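Local coordinates for protein oxidoreductase, Gfo/Idh/MocA family (Vibrio cholerae, PDB 1XEA) that probably catalyses an NAD(P)-dependent oxidation or reduction of a substrate not yet established, as expected for the Gfo/Idh/MocA oxidoreductase family, at residues S134-Q139 with L147-H152; H170-V175 with V202-G207; H225-Y230 with A234-S239. All coordinates share one frame; numbering follows the deposited sequence.

In the fold
All three contacts belong to the mixed, largely antiparallel sheet that accompanies the nucleotide-binding Rossmann fold in this family. Contacts 1 and 2 each pack a helix against it, and contact 3 is a hairpin within it. The centres of contacts 1 and 2 lie about 9 Å apart, and W149 joins them, its ring lying against P171 and S174 and its CB against V175. Contacts 1 and 3 are about 8 Å apart at their centres; strands 146-152 and 223-230 are neighbours, and E135 OE1 meets Y230 OH at 2.6 Å. Contacts 2 and 3 do not touch. A bound nickel ion lies about 5 Å from the side chain of Y230 and about 10 Å from that of L136.

Contact 1: residues S134-Q139 with L147-H152; sequences SELAQQ and LRWEKH
L136 reaches from the short helix 134-138 to two residues of strand 146-152, dividing its branched end between L147 and W149. Just before it in the helix, E135 turns to other partners, its OE2 bonding to the backbone N of A143. L136 itself points its CB toward the strand. CG stands beside the backbone N and anti to the carbonyl carbon (chi1 -78°), which carries it toward the strand, and the fork at CG then sends the two methyls to different partners. CD2 meets L147 CD2 at 4.1 Å, while CD1 comes to the edge of the W149 indole, near the ring plane, 4.1 Å from CZ3. Leucine suits this place because its fork can serve two neighbours on the same face of the strand. Further on, Q139 takes a positive phi as the C-prime residue of a Schellman motif, where the helix stops, and its N makes a weak bond to L136 O at 3.3 Å. On the strand, W149 spends its one polar atom, NE1, on E224 OE1, so its hydrocarbon edge can lie against the leucine at no polar cost. The contact is thus wholly apolar and buried, and its chemistry implies cohesion by dispersion and exclusion of water.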
loop_
_atom_site.group_PDB
_atom_site.type_symbol
_atom_site.label_atom_id
_atom_site.label_comp_id
_atom_site.label_asym_id
_atom_site.label_seq_id
_atom_site.Cartn_x
_atom_site.Cartn_y
_atom_site.Cartn_z
ATOM N N SER A 134 -10.195 -19.061 11.647
ATOM C CA SER A 134 -10.272 -20.351 12.341
ATOM C C SER A 134 -10.651 -21.507 11.417
ATOM O O SER A 134 -10.208 -22.640 11.610
ATOM C CB SER A 134 -11.257 -20.270 13.517
ATOM O OG SER A 134 -12.533 -19.785 13.126
ATOM N N GLU A 135 -11.476 -21.209 10.419
ATOM C CA GLU A 135 -11.887 -22.207 9.458
ATOM C C GLU A 135 -10.651 -22.874 8.833
ATOM O O GLU A 135 -10.684 -24.053 8.503
ATOM C CB GLU A 135 -12.745 -21.576 8.361
ATOM C CG GLU A 135 -14.199 -21.248 8.745
ATOM C CD GLU A 135 -14.353 -20.091 9.736
ATOM O OE1 GLU A 135 -13.487 -19.185 9.773
ATOM O OE2 GLU A 135 -15.368 -20.084 10.469
ATOM N N LEU A 136 -9.559 -22.143 8.659
ATOM C CA LEU A 136 -8.396 -22.784 8.084
ATOM C C LEU A 136 -7.702 -23.640 9.115
ATOM O O LEU A 136 -7.243 -24.744 8.811
ATOM C CB LEU A 136 -7.408 -21.770 7.508
ATOM C CG LEU A 136 -7.804 -21.196 6.151
ATOM C CD1 LEU A 136 -6.710 -20.286 5.670
ATOM C CD2 LEU A 136 -8.059 -22.306 5.145
ATOM N N ALA A 137 -7.624 -23.145 10.342
ATOM C CA ALA A 137 -6.966 -23.902 11.407
ATOM C C ALA A 137 -7.686 -25.221 11.646
ATOM O O ALA A 137 -7.063 -26.279 11.647
ATOM C CB ALA A 137 -6.943 -23.088 12.691
ATOM N N GLN A 138 -8.999 -25.143 11.832
ATOM C CA GLN A 138 -9.810 -26.318 12.083
ATOM C C GLN A 138 -10.114 -27.137 10.836
ATOM O O GLN A 138 -10.617 -28.255 10.928
ATOM C CB GLN A 138 -11.107 -25.901 12.740
ATOM C CG GLN A 138 -10.924 -25.266 14.083
ATOM C CD GLN A 138 -12.212 -24.608 14.555
ATOM O OE1 GLN A 138 -12.698 -23.646 13.935
ATOM N NE2 GLN A 138 -12.785 -25.131 15.646
ATOM N N GLN A 139 -9.811 -26.572 9.675
ATOM C CA GLN A 139 -10.030 -27.249 8.400
ATOM C C GLN A 139 -11.510 -27.500 8.102
ATOM O O GLN A 139 -11.910 -28.611 7.755
ATOM C CB GLN A 139 -9.230 -28.562 8.368
ATOM C CG GLN A 139 -7.788 -28.353 8.796
ATOM C CD GLN A 139 -6.852 -29.447 8.338
ATOM O OE1 GLN A 139 -6.796 -29.775 7.153
ATOM N NE2 GLN A 139 -6.092 -30.009 9.273
ATOM N N LEU A 147 -13.805 -18.121 -0.104
ATOM C CA LEU A 147 -12.375 -18.203 0.138
ATOM C C LEU A 147 -11.698 -18.393 -1.219
ATOM O O LEU A 147 -11.967 -19.369 -1.919
ATOM C CB LEU A 147 -12.042 -19.381 1.064
ATOM C CG LEU A 147 -10.548 -19.671 1.288
ATOM C CD1 LEU A 147 -9.917 -18.535 2.066
ATOM C CD2 LEU A 147 -10.366 -20.989 2.012
ATOM N N ARG A 148 -10.834 -17.455 -1.591
ATOM C CA ARG A 148 -10.139 -17.514 -2.868
ATOM C C ARG A 148 -8.640 -17.556 -2.666
ATOM O O ARG A 148 -8.050 -16.662 -2.055
ATOM C CB ARG A 148 -10.499 -16.299 -3.724
ATOM C CG ARG A 148 -9.741 -16.213 -5.040
ATOM C CD ARG A 148 -10.282 -15.087 -5.904
ATOM N NE ARG A 148 -9.986 -13.770 -5.364
ATOM C CZ ARG A 148 -10.751 -12.697 -5.543
ATOM N NH1 ARG A 148 -11.876 -12.782 -6.250
ATOM N NH2 ARG A 148 -10.384 -11.533 -5.012
ATOM N N TRP A 149 -8.015 -18.595 -3.195
ATOM C CA TRP A 149 -6.580 -18.732 -3.069
ATOM C C TRP A 149 -5.951 -18.549 -4.457
ATOM O O TRP A 149 -6.191 -19.344 -5.356
ATOM C CB TRP A 149 -6.266 -20.117 -2.498
ATOM C CG TRP A 149 -4.951 -20.175 -1.796
ATOM C CD1 TRP A 149 -3.714 -20.002 -2.355
ATOM C CD2 TRP A 149 -4.737 -20.370 -0.401
ATOM N NE1 TRP A 149 -2.749 -20.076 -1.396
ATOM C CE2 TRP A 149 -3.346 -20.302 -0.184
ATOM C CE3 TRP A 149 -5.585 -20.596 0.693
ATOM C CZ2 TRP A 149 -2.780 -20.450 1.084
ATOM C CZ3 TRP A 149 -5.019 -20.743 1.948
ATOM C CH2 TRP A 149 -3.631 -20.670 2.130
ATOM N N GLU A 150 -5.177 -17.483 -4.632
ATOM C CA GLU A 150 -4.502 -17.206 -5.894
ATOM C C GLU A 150 -2.996 -17.432 -5.720
ATOM O O GLU A 150 -2.397 -16.982 -4.740
ATOM C CB GLU A 150 -4.735 -15.751 -6.315
ATOM C CG GLU A 150 -6.193 -15.377 -6.551
ATOM C CD GLU A 150 -6.383 -13.927 -6.990
ATOM O OE1 GLU A 150 -5.813 -13.534 -8.033
ATOM O OE2 GLU A 150 -7.108 -13.182 -6.289
ATOM N N LYS A 151 -2.390 -18.136 -6.665
ATOM C CA LYS A 151 -0.958 -18.378 -6.620
ATOM C C LYS A 151 -0.505 -18.293 -8.058
ATOM O O LYS A 151 -0.719 -19.222 -8.836
ATOM C CB LYS A 151 -0.652 -19.761 -6.059
ATOM C CG LYS A 151 0.818 -19.970 -5.746
ATOM C CD LYS A 151 1.080 -21.377 -5.229
ATOM C CE LYS A 151 2.505 -21.511 -4.725
ATOM N NZ LYS A 151 3.496 -21.161 -5.778
ATOM N N HIS A 152 0.118 -17.175 -8.411
ATOM C CA HIS A 152 0.552 -16.965 -9.782
ATOM C C HIS A 152 2.068 -16.948 -9.932
ATOM O O HIS A 152 2.795 -16.717 -8.968
ATOM C CB HIS A 152 -0.037 -15.651 -10.326
ATOM C CG HIS A 152 -1.511 -15.485 -10.079
ATOM N ND1 HIS A 152 -2.393 -16.545 -10.052
ATOM C CD2 HIS A 152 -2.258 -14.374 -9.880
ATOM C CE1 HIS A 152 -3.618 -16.093 -9.844
ATOM N NE2 HIS A 152 -3.564 -14.779 -9.738
#

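Contact 2: residues H170-V175 with V202-G207; sequences HPLDSV and VQWQTG
V202 and W204, two residues apart on strand 196-206, both receive the same methyl of the helix, L172 CD1. V202 comes first, its CB directed toward the helix. CG1 stands anti to the backbone N (chi1 174°), and this branch meets L172 CD1 at 4.0 Å. A beta-branched valine suits the spot, since it is at home in a strand and offers a compact apolar surface to the leucine. Q203 turns its CB away from the helix, as strand geometry requires, and packs on H187 of the second subunit. W204 follows on the helix side. Its ring carbon CZ3 lies 4.2 Å from L172 CD1, which approaches the indole obliquely. The large ring lets the strand span the gap to the helix, and its NE1 is satisfied by S178 OG. That hydroxyl also bonds to T206 OG1, which sits at the indole edge in the ring plane, so S178 ties the two residues together.

In the helix, the carbonyl of H170 accepts from S174 N at 3.0 Å and also from S174 OG at 2.8 Å, the hydroxyl lying above the carbonyl plane. Helix 286-311 packs beside this contact, with L298 and I302 on L172 and I302 also on V202, while V175 of helix 160-175 packs on L211 of strand 209-216, the neighbour of strand 196-206 in the sheet.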
loop_
_atom_site.group_PDB
_atom_site.type_symbol
_atom_site.label_atom_id
_atom_site.label_comp_id
_atom_site.label_asym_id
_atom_site.label_seq_id
_atom_site.Cartn_x
_atom_site.Cartn_y
_atom_site.Cartn_z
ATOM N N HIS A 170 -1.330 -26.932 -4.421
ATOM C CA HIS A 170 -1.162 -26.086 -3.261
ATOM C C HIS A 170 -2.434 -25.281 -3.039
ATOM O O HIS A 170 -3.128 -25.469 -2.044
ATOM C CB HIS A 170 0.020 -25.144 -3.438
ATOM C CG HIS A 170 1.308 -25.690 -2.915
ATOM N ND1 HIS A 170 1.430 -26.219 -1.649
ATOM C CD2 HIS A 170 2.531 -25.798 -3.486
ATOM C CE1 HIS A 170 2.670 -26.633 -1.463
ATOM N NE2 HIS A 170 3.360 -26.390 -2.564
ATOM N N PRO A 171 -2.773 -24.375 -3.971
ATOM C CA PRO A 171 -3.996 -23.588 -3.769
ATOM C C PRO A 171 -5.270 -24.425 -3.728
ATOM O O PRO A 171 -6.184 -24.143 -2.953
ATOM C CB PRO A 171 -3.977 -22.612 -4.947
ATOM C CG PRO A 171 -3.258 -23.369 -6.006
ATOM C CD PRO A 171 -2.123 -24.015 -5.245
ATOM N N LEU A 172 -5.311 -25.463 -4.557
ATOM C CA LEU A 172 -6.472 -26.331 -4.618
ATOM C C LEU A 172 -6.782 -26.949 -3.252
ATOM O O LEU A 172 -7.902 -26.831 -2.745
ATOM C CB LEU A 172 -6.255 -27.437 -5.649
ATOM C CG LEU A 172 -7.494 -28.301 -5.932
ATOM C CD1 LEU A 172 -8.548 -27.462 -6.648
ATOM C CD2 LEU A 172 -7.100 -29.500 -6.767
ATOM N N ASP A 173 -5.789 -27.608 -2.661
ATOM C CA ASP A 173 -5.962 -28.231 -1.357
ATOM C C ASP A 173 -6.274 -27.206 -0.274
ATOM O O ASP A 173 -7.179 -27.402 0.541
ATOM C CB ASP A 173 -4.707 -28.992 -0.933
ATOM C CG ASP A 173 -4.778 -29.458 0.521
ATOM O OD1 ASP A 173 -5.499 -30.427 0.820
ATOM O OD2 ASP A 173 -4.125 -28.843 1.381
ATOM N N SER A 174 -5.508 -26.121 -0.257
ATOM C CA SER A 174 -5.686 -25.072 0.740
ATOM C C SER A 174 -7.109 -24.552 0.814
ATOM O O SER A 174 -7.540 -24.039 1.842
ATOM C CB SER A 174 -4.736 -23.909 0.452
ATOM O OG SER A 174 -3.398 -24.338 0.499
ATOM N N VAL A 175 -7.836 -24.702 -0.279
ATOM C CA VAL A 175 -9.196 -24.227 -0.354
ATOM C C VAL A 175 -10.201 -25.350 -0.186
ATOM O O VAL A 175 -11.359 -25.106 0.134
ATOM C CB VAL A 175 -9.417 -23.548 -1.707
ATOM C CG1 VAL A 175 -10.856 -23.182 -1.875
ATOM C CG2 VAL A 175 -8.550 -22.298 -1.803
ATOM N N VAL A 202 -10.194 -23.402 -10.748
ATOM C CA VAL A 202 -11.200 -24.324 -10.252
ATOM C C VAL A 202 -12.001 -23.662 -9.149
ATOM O O VAL A 202 -11.450 -23.185 -8.159
ATOM C CB VAL A 202 -10.565 -25.605 -9.704
ATOM C CG1 VAL A 202 -11.636 -26.480 -9.070
ATOM C CG2 VAL A 202 -9.862 -26.347 -10.823
ATOM N N GLN A 203 -13.314 -23.658 -9.325
ATOM C CA GLN A 203 -14.212 -23.033 -8.371
ATOM C C GLN A 203 -15.517 -23.821 -8.222
ATOM O O GLN A 203 -16.107 -24.252 -9.211
ATOM C CB GLN A 203 -14.489 -21.601 -8.844
ATOM C CG GLN A 203 -15.871 -21.082 -8.528
ATOM C CD GLN A 203 -16.063 -19.626 -8.913
ATOM O OE1 GLN A 203 -17.193 -19.140 -8.956
ATOM N NE2 GLN A 203 -14.963 -18.919 -9.183
ATOM N N TRP A 204 -15.959 -24.011 -6.982
ATOM C CA TRP A 204 -17.207 -24.722 -6.718
ATOM C C TRP A 204 -17.838 -24.199 -5.432
ATOM O O TRP A 204 -17.190 -23.505 -4.644
ATOM C CB TRP A 204 -16.957 -26.216 -6.582
ATOM C CG TRP A 204 -16.228 -26.594 -5.345
ATOM C CD1 TRP A 204 -16.768 -27.072 -4.181
ATOM C CD2 TRP A 204 -14.811 -26.615 -5.171
ATOM N NE1 TRP A 204 -15.766 -27.398 -3.294
ATOM C CE2 TRP A 204 -14.557 -27.121 -3.874
ATOM C CE3 TRP A 204 -13.731 -26.236 -5.982
ATOM C CZ2 TRP A 204 -13.259 -27.294 -3.383
ATOM C CZ3 TRP A 204 -12.443 -26.402 -5.496
ATOM C CH2 TRP A 204 -12.218 -26.921 -4.201
ATOM N N GLN A 205 -19.101 -24.542 -5.211
ATOM C CA GLN A 205 -19.790 -24.084 -4.017
ATOM C C GLN A 205 -20.305 -25.230 -3.135
ATOM O O GLN A 205 -20.998 -26.123 -3.613
ATOM C CB GLN A 205 -20.929 -23.144 -4.431
ATOM C CG GLN A 205 -21.750 -22.602 -3.278
ATOM C CD GLN A 205 -22.129 -21.134 -3.447
ATOM O OE1 GLN A 205 -22.368 -20.655 -4.560
ATOM N NE2 GLN A 205 -22.202 -20.416 -2.332
ATOM N N THR A 206 -19.937 -25.202 -1.855
ATOM C CA THR A 206 -20.358 -26.212 -0.881
ATOM C C THR A 206 -21.200 -25.544 0.188
ATOM O O THR A 206 -20.666 -24.913 1.104
ATOM C CB THR A 206 -19.159 -26.870 -0.152
ATOM O OG1 THR A 206 -18.445 -27.721 -1.057
ATOM C CG2 THR A 206 -19.636 -27.695 1.044
ATOM N N GLY A 207 -22.512 -25.692 0.082
ATOM C CA GLY A 207 -23.386 -25.085 1.065
ATOM C C GLY A 207 -23.404 -23.588 0.861
ATOM O O GLY A 207 -23.744 -23.112 -0.219
#

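Contact 3: residues H225-Y230 with A234-S239; sequences HVTASY and AYLFDS
The carbonyl oxygen of V226 accepts the backbone N-H of F237 at 2.7 Å, nearly in line with the carbonyl, and also takes a CA-H contact from L236 CA at 3.3 Å. F237 O returns the bond from V226 N at 2.9 Å, in its carbonyl plane, completing a hydrogen-bonded pair. Two residues along, A228 and Y235 form the same ring, with Y235 N reaching A228 O at 2.9 Å and A228 N reaching Y235 O at 3.0 Å. Strands 223-230 and 233-237 thus make an antiparallel beta hairpin within the mixed sheet; the N-to-C directions of 225-230 and 234-237 differ by 176°.

T227 and L236 are a non-hydrogen-bonded pair, where T227 OG1 rests 3.6 Å from L236 CG; beta-branched threonine suits a strand, and leucine adds apolar bulk beside it. On the other face, V226 and F237 both meet Y129 of helix 127-132, and A228 and Y235 both touch L133. At the turn end, the rings of Y230 and Y235 approach obliquely, CE1 to CE1 at 4.3 Å. At the other end, H225 CD2 lies 3.7 Å from D238 CA, the imidazole resting obliquely beside the backbone where strand 233-237 gives way to a loop.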
loop_
_atom_site.group_PDB
_atom_site.type_symbol
_atom_site.label_atom_id
_atom_site.label_comp_id
_atom_site.label_asym_id
_atom_site.label_seq_id
_atom_site.Cartn_x
_atom_site.Cartn_y
_atom_site.Cartn_z
ATOM N N HIS A 225 -2.067 -14.509 -3.383
ATOM C CA HIS A 225 -3.043 -13.745 -2.634
ATOM C C HIS A 225 -4.168 -14.598 -2.105
ATOM O O HIS A 225 -4.746 -15.393 -2.842
ATOM C CB HIS A 225 -3.641 -12.666 -3.526
ATOM C CG HIS A 225 -2.642 -11.682 -4.037
ATOM N ND1 HIS A 225 -2.932 -10.789 -5.045
ATOM C CD2 HIS A 225 -1.364 -11.430 -3.663
ATOM C CE1 HIS A 225 -1.876 -10.027 -5.271
ATOM N NE2 HIS A 225 -0.911 -10.395 -4.446
ATOM N N VAL A 226 -4.486 -14.441 -0.828
ATOM C CA VAL A 226 -5.587 -15.194 -0.250
ATOM C C VAL A 226 -6.661 -14.194 0.183
ATOM O O VAL A 226 -6.374 -13.198 0.851
ATOM C CB VAL A 226 -5.122 -16.023 0.941
ATOM C CG1 VAL A 226 -6.267 -16.873 1.450
ATOM C CG2 VAL A 226 -3.953 -16.873 0.532
ATOM N N THR A 227 -7.893 -14.462 -0.229
ATOM C CA THR A 227 -9.021 -13.609 0.085
ATOM C C THR A 227 -10.086 -14.447 0.742
ATOM O O THR A 227 -10.504 -15.466 0.191
ATOM C CB THR A 227 -9.654 -13.012 -1.170
ATOM O OG1 THR A 227 -8.706 -12.183 -1.843
ATOM C CG2 THR A 227 -10.872 -12.200 -0.805
ATOM N N ALA A 228 -10.531 -14.021 1.916
ATOM C CA ALA A 228 -11.565 -14.753 2.631
ATOM C C ALA A 228 -12.708 -13.822 2.981
ATOM O O ALA A 228 -12.489 -12.664 3.315
ATOM C CB ALA A 228 -10.978 -15.354 3.897
ATOM N N SER A 229 -13.937 -14.301 2.907
ATOM C CA SER A 229 -15.017 -13.415 3.278
ATOM C C SER A 229 -16.073 -14.109 4.118
ATOM O O SER A 229 -16.355 -15.295 3.951
ATOM C CB SER A 229 -15.655 -12.795 2.038
ATOM O OG SER A 229 -16.598 -13.672 1.464
ATOM N N TYR A 230 -16.637 -13.344 5.040
ATOM C CA TYR A 230 -17.679 -13.815 5.930
ATOM C C TYR A 230 -18.787 -12.800 5.773
ATOM O O TYR A 230 -18.804 -12.044 4.801
ATOM C CB TYR A 230 -17.183 -13.805 7.370
ATOM C CG TYR A 230 -15.982 -14.681 7.616
ATOM C CD1 TYR A 230 -14.698 -14.261 7.265
ATOM C CD2 TYR A 230 -16.128 -15.935 8.206
ATOM C CE1 TYR A 230 -13.594 -15.071 7.505
ATOM C CE2 TYR A 230 -15.029 -16.749 8.446
ATOM C CZ TYR A 230 -13.771 -16.314 8.096
ATOM O OH TYR A 230 -12.688 -17.117 8.352
ATOM N N ALA A 234 -14.178 -9.290 5.832
ATOM C CA ALA A 234 -13.340 -9.840 4.782
ATOM C C ALA A 234 -11.870 -9.657 5.139
ATOM O O ALA A 234 -11.535 -8.873 6.029
ATOM C CB ALA A 234 -13.660 -9.163 3.453
ATOM N N TYR A 235 -11.005 -10.417 4.463
ATOM C CA TYR A 235 -9.547 -10.362 4.644
ATOM C C TYR A 235 -8.884 -10.581 3.295
ATOM O O TYR A 235 -9.396 -11.316 2.455
ATOM C CB TYR A 235 -9.032 -11.480 5.548
ATOM C CG TYR A 235 -9.455 -11.424 6.986
ATOM C CD1 TYR A 235 -10.716 -11.865 7.379
ATOM C CD2 TYR A 235 -8.583 -10.945 7.969
ATOM C CE1 TYR A 235 -11.101 -11.834 8.716
ATOM C CE2 TYR A 235 -8.955 -10.905 9.308
ATOM C CZ TYR A 235 -10.217 -11.352 9.674
ATOM O OH TYR A 235 -10.600 -11.302 10.993
ATOM N N LEU A 236 -7.726 -9.971 3.097
ATOM C CA LEU A 236 -6.999 -10.142 1.848
ATOM C C LEU A 236 -5.522 -10.120 2.169
ATOM O O LEU A 236 -4.963 -9.068 2.468
ATOM C CB LEU A 236 -7.311 -9.016 0.867
ATOM C CG LEU A 236 -6.997 -9.234 -0.624
ATOM C CD1 LEU A 236 -6.952 -7.868 -1.285
ATOM C CD2 LEU A 236 -5.691 -9.952 -0.832
ATOM N N PHE A 237 -4.887 -11.283 2.108
ATOM C CA PHE A 237 -3.463 -11.369 2.393
ATOM C C PHE A 237 -2.657 -11.373 1.100
ATOM O O PHE A 237 -2.888 -12.211 0.227
ATOM C CB PHE A 237 -3.158 -12.632 3.188
ATOM C CG PHE A 237 -3.873 -12.709 4.498
ATOM C CD1 PHE A 237 -5.066 -13.409 4.615
ATOM C CD2 PHE A 237 -3.333 -12.112 5.629
ATOM C CE1 PHE A 237 -5.710 -13.527 5.854
ATOM C CE2 PHE A 237 -3.965 -12.219 6.877
ATOM C CZ PHE A 237 -5.153 -12.927 6.987
ATOM N N ASP A 238 -1.720 -10.436 0.982
ATOM C CA ASP A 238 -0.868 -10.325 -0.206
ATOM C C ASP A 238 0.432 -11.116 -0.028
ATOM O O ASP A 238 1.291 -11.138 -0.913
ATOM C CB ASP A 238 -0.549 -8.850 -0.490
ATOM C CG ASP A 238 -0.137 -8.101 0.758
ATOM O OD1 ASP A 238 -0.969 -7.954 1.679
ATOM O OD2 ASP A 238 1.024 -7.664 0.839
ATOM N N SER A 239 0.575 -11.750 1.129
ATOM C CA SER A 239 1.745 -12.559 1.423
ATOM C C SER A 239 1.449 -13.368 2.686
ATOM O O SER A 239 0.310 -13.404 3.159
ATOM C CB SER A 239 2.981 -11.682 1.654
ATOM O OG SER A 239 2.957 -11.053 2.917
#